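Local coordinates for protein DPSA (Streptomyces coelicolor, PDB 4CY9) that probably binds and oxidises iron, storing it as ferric iron within a twelve-subunit Dps shell, and probably also binds DNA, at residues Ile21-Leu26 and Arg124-Glu129. Sequence-based numbering, arbitrary orientation.
Sequences IGVLRL and RAAVEE
Val-23 and Ala-126 meet where two helices of the ferritin-like bundle come close, a worked example of how one branched side chain paired with one small residue lets helices approach. The CB of Val-23 leaves its helix toward 124-129 and divides there into two methyls with different tasks. CG1 lies anti to the backbone N (chi1 169°) and makes the tighter contact: it presses on CB of Ala-126 at 3.5 Å, closer than carbons usually sit, and stands 3.8 Å from CA of the same residue. This methyl therefore rests on the alanine close to its main chain, and the backbones come within 6.2 Å between CA of Val-23 and CA of Ala-126. CG2, anti to the carbonyl carbon, turns to the next turn of the partner helix and reaches CB of Glu-129 at 4.2 Å. Only the aliphatic root of that glutamate takes part, since its carboxylate leads away from the valine. No hydrogen bond links the segments; the contact is apolar and small, burying 114 Å² in all. It joins helix 14-44 to helix 105-133, the first and third long helices of the four-helix bundle. Beside it, Leu-24 packs on Val-71 and Ile-75 of helix 50-77, while Val-127 turns away from 21-26 to Leu-141 and Ile-142 of helix 135-158.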
ATOM      1  N   ILE A  21      19.910   3.640 -34.566  1.00 10.20           N
ATOM      2  CA  ILE A  21      19.258   4.895 -34.100  1.00 10.14           C
ATOM      3  C   ILE A  21      18.167   5.300 -35.096  1.00 11.54           C
ATOM      4  O   ILE A  21      17.082   5.734 -34.743  1.00 10.66           O
ATOM      5  CB  ILE A  21      20.331   5.998 -33.902  1.00  9.12           C
ATOM      6  CG1 ILE A  21      21.176   5.676 -32.648  1.00 10.69           C
ATOM      7  CG2 ILE A  21      19.623   7.430 -33.827  1.00  8.81           C
ATOM      8  CD1 ILE A  21      22.526   6.433 -32.666  1.00 10.61           C
ATOM      9  N   GLY A  22      18.481   5.272 -36.419  1.00 10.96           N
ATOM     10  CA  GLY A  22      17.436   5.643 -37.423  1.00 10.09           C
ATOM     11  C   GLY A  22      16.212   4.731 -37.350  1.00  9.83           C
ATOM     12  O   GLY A  22      15.087   5.249 -37.482  1.00 11.08           O
ATOM     13  N   VAL A  23      16.422   3.424 -37.182  1.00  8.76           N
ATOM     14  CA  VAL A  23      15.287   2.472 -37.055  1.00  9.64           C
ATOM     15  C   VAL A  23      14.463   2.880 -35.798  1.00  9.01           C
ATOM     16  O   VAL A  23      13.224   2.970 -35.876  1.00 10.02           O
ATOM     17  CB  VAL A  23      15.811   1.035 -36.880  1.00 11.16           C
ATOM     18  CG1 VAL A  23      14.729   0.006 -36.466  1.00 11.50           C
ATOM     19  CG2 VAL A  23      16.409   0.680 -38.270  1.00 11.98           C
ATOM     20  N   LEU A  24      15.210   3.095 -34.714  1.00  9.00           N
ATOM     21  CA  LEU A  24      14.419   3.347 -33.442  1.00  9.02           C
ATOM     22  C   LEU A  24      13.780   4.753 -33.473  1.00  8.46           C
ATOM     23  O   LEU A  24      12.653   4.896 -32.871  1.00  8.40           O
ATOM     24  CB  LEU A  24      15.375   3.334 -32.259  1.00  8.35           C
ATOM     25  CG  LEU A  24      15.970   1.904 -31.975  1.00  9.30           C
ATOM     26  CD1 LEU A  24      16.910   2.050 -30.765  1.00 11.43           C
ATOM     27  CD2 LEU A  24      14.854   0.907 -31.539  1.00  9.72           C
ATOM     28  N   ARG A  25      14.370   5.745 -34.141  1.00  8.26           N
ATOM     29  CA  ARG A  25      13.757   7.082 -34.210  1.00  8.97           C
ATOM     30  C   ARG A  25      12.372   6.993 -34.847  1.00  9.61           C
ATOM     31  O   ARG A  25      11.392   7.641 -34.391  1.00 10.20           O
ATOM     32  CB  ARG A  25      14.721   7.949 -35.119  1.00  9.42           C
ATOM     33  CG  ARG A  25      14.277   9.406 -35.204  1.00 11.08           C
ATOM     34  CD  ARG A  25      15.291  10.099 -36.167  1.00 15.50           C
ATOM     35  NE  ARG A  25      14.852  11.473 -36.419  1.00 17.37           N
ATOM     36  CZ  ARG A  25      15.434  12.508 -35.846  1.00 22.87           C
ATOM     37  NH1 ARG A  25      16.464  12.347 -34.980  1.00 25.80           N
ATOM     38  NH2 ARG A  25      14.945  13.759 -36.112  1.00 27.74           N
ATOM     39  N   LEU A  26      12.242   6.169 -35.941  1.00  9.02           N
ATOM     40  CA  LEU A  26      10.885   6.037 -36.553  1.00 10.19           C
ATOM     41  C   LEU A  26       9.969   5.185 -35.661  1.00  9.70           C
ATOM     42  O   LEU A  26       8.753   5.510 -35.617  1.00 10.10           O
ATOM     43  CB  LEU A  26      11.069   5.353 -37.962  1.00 10.57           C
ATOM     44  CG  LEU A  26       9.720   5.286 -38.732  1.00 13.20           C
ATOM     45  CD1 LEU A  26       9.225   6.719 -39.026  1.00 13.69           C
ATOM     46  CD2 LEU A  26      10.095   4.495 -40.052  1.00 15.81           C
ATOM     47  N   ARG A 124       7.852  -5.298 -36.274  1.00 10.39           N
ATOM     48  CA  ARG A 124       8.457  -6.600 -36.647  1.00 12.28           C
ATOM     49  C   ARG A 124       9.666  -6.348 -37.589  1.00 11.72           C
ATOM     50  O   ARG A 124      10.660  -7.081 -37.479  1.00 13.92           O
ATOM     51  CB  ARG A 124       7.416  -7.423 -37.475  1.00 16.98           C
ATOM     52  CG  ARG A 124       6.586  -8.258 -36.591  1.00 25.78           C
ATOM     53  CD  ARG A 124       5.807  -9.419 -37.341  1.00 25.74           C
ATOM     54  NE  ARG A 124       5.023 -10.008 -36.244  1.00 25.34           N
ATOM     55  CZ  ARG A 124       5.478 -11.009 -35.451  1.00 26.93           C
ATOM     56  NH1 ARG A 124       6.594 -11.639 -35.795  1.00 22.62           N
ATOM     57  NH2 ARG A 124       4.767 -11.469 -34.406  1.00 18.81           N
ATOM     58  N   ALA A 125       9.540  -5.354 -38.477  1.00 11.74           N
ATOM     59  CA  ALA A 125      10.643  -4.986 -39.388  1.00 12.26           C
ATOM     60  C   ALA A 125      11.818  -4.460 -38.555  1.00 13.85           C
ATOM     61  O   ALA A 125      13.010  -4.805 -38.807  1.00 12.51           O
ATOM     62  CB  ALA A 125      10.249  -3.934 -40.437  1.00 14.06           C
ATOM     63  N   ALA A 126      11.528  -3.635 -37.554  1.00 10.42           N
ATOM     64  CA  ALA A 126      12.591  -3.099 -36.701  1.00 10.77           C
ATOM     65  C   ALA A 126      13.255  -4.224 -35.889  1.00 10.54           C
ATOM     66  O   ALA A 126      14.497  -4.141 -35.639  1.00 10.46           O
ATOM     67  CB  ALA A 126      11.987  -1.979 -35.696  1.00  8.62           C
ATOM     68  N   VAL A 127      12.510  -5.251 -35.402  1.00  9.91           N
ATOM     69  CA  VAL A 127      13.124  -6.403 -34.679  1.00  9.78           C
ATOM     70  C   VAL A 127      14.167  -7.074 -35.602  1.00 12.36           C
ATOM     71  O   VAL A 127      15.298  -7.420 -35.171  1.00 12.27           O
ATOM     72  CB  VAL A 127      12.055  -7.434 -34.330  1.00  9.92           C
ATOM     73  CG1 VAL A 127      12.661  -8.762 -33.909  1.00 11.60           C
ATOM     74  CG2 VAL A 127      11.185  -6.804 -33.137  1.00  9.29           C
ATOM     75  N   GLU A 128      13.743  -7.243 -36.853  1.00 12.02           N
ATOM     76  CA  GLU A 128      14.658  -7.993 -37.760  1.00 14.99           C
ATOM     77  C   GLU A 128      15.925  -7.142 -38.010  1.00 15.72           C
ATOM     78  O   GLU A 128      17.046  -7.678 -37.921  1.00 15.05           O
ATOM     79  CB  GLU A 128      13.843  -8.191 -39.100  1.00 16.97           C
ATOM     80  CG  GLU A 128      14.779  -8.292 -40.314  1.00 30.22           C
ATOM     81  CD  GLU A 128      15.052  -9.724 -40.622  1.00 47.37           C
ATOM     82  OE1 GLU A 128      14.741 -10.556 -39.714  1.00 51.25           O
ATOM     83  OE2 GLU A 128      15.569 -10.034 -41.754  1.00 56.36           O
ATOM     84  N   GLU A 129      15.804  -5.826 -38.194  1.00 13.44           N
ATOM     85  CA  GLU A 129      17.028  -4.971 -38.333  1.00 14.44           C
ATOM     86  C   GLU A 129      17.831  -4.932 -37.069  1.00 15.56           C
ATOM     87  O   GLU A 129      19.098  -4.953 -37.106  1.00 14.07           O
ATOM     88  CB  GLU A 129      16.679  -3.500 -38.716  1.00 17.51           C
ATOM     89  CG  GLU A 129      15.962  -3.401 -40.048  1.00 24.57           C
ATOM     90  CD  GLU A 129      16.769  -4.148 -41.163  1.00 41.75           C
ATOM     91  OE1 GLU A 129      18.064  -4.086 -41.152  1.00 33.95           O
ATOM     92  OE2 GLU A 129      16.126  -4.871 -42.002  1.00 50.01           O
TER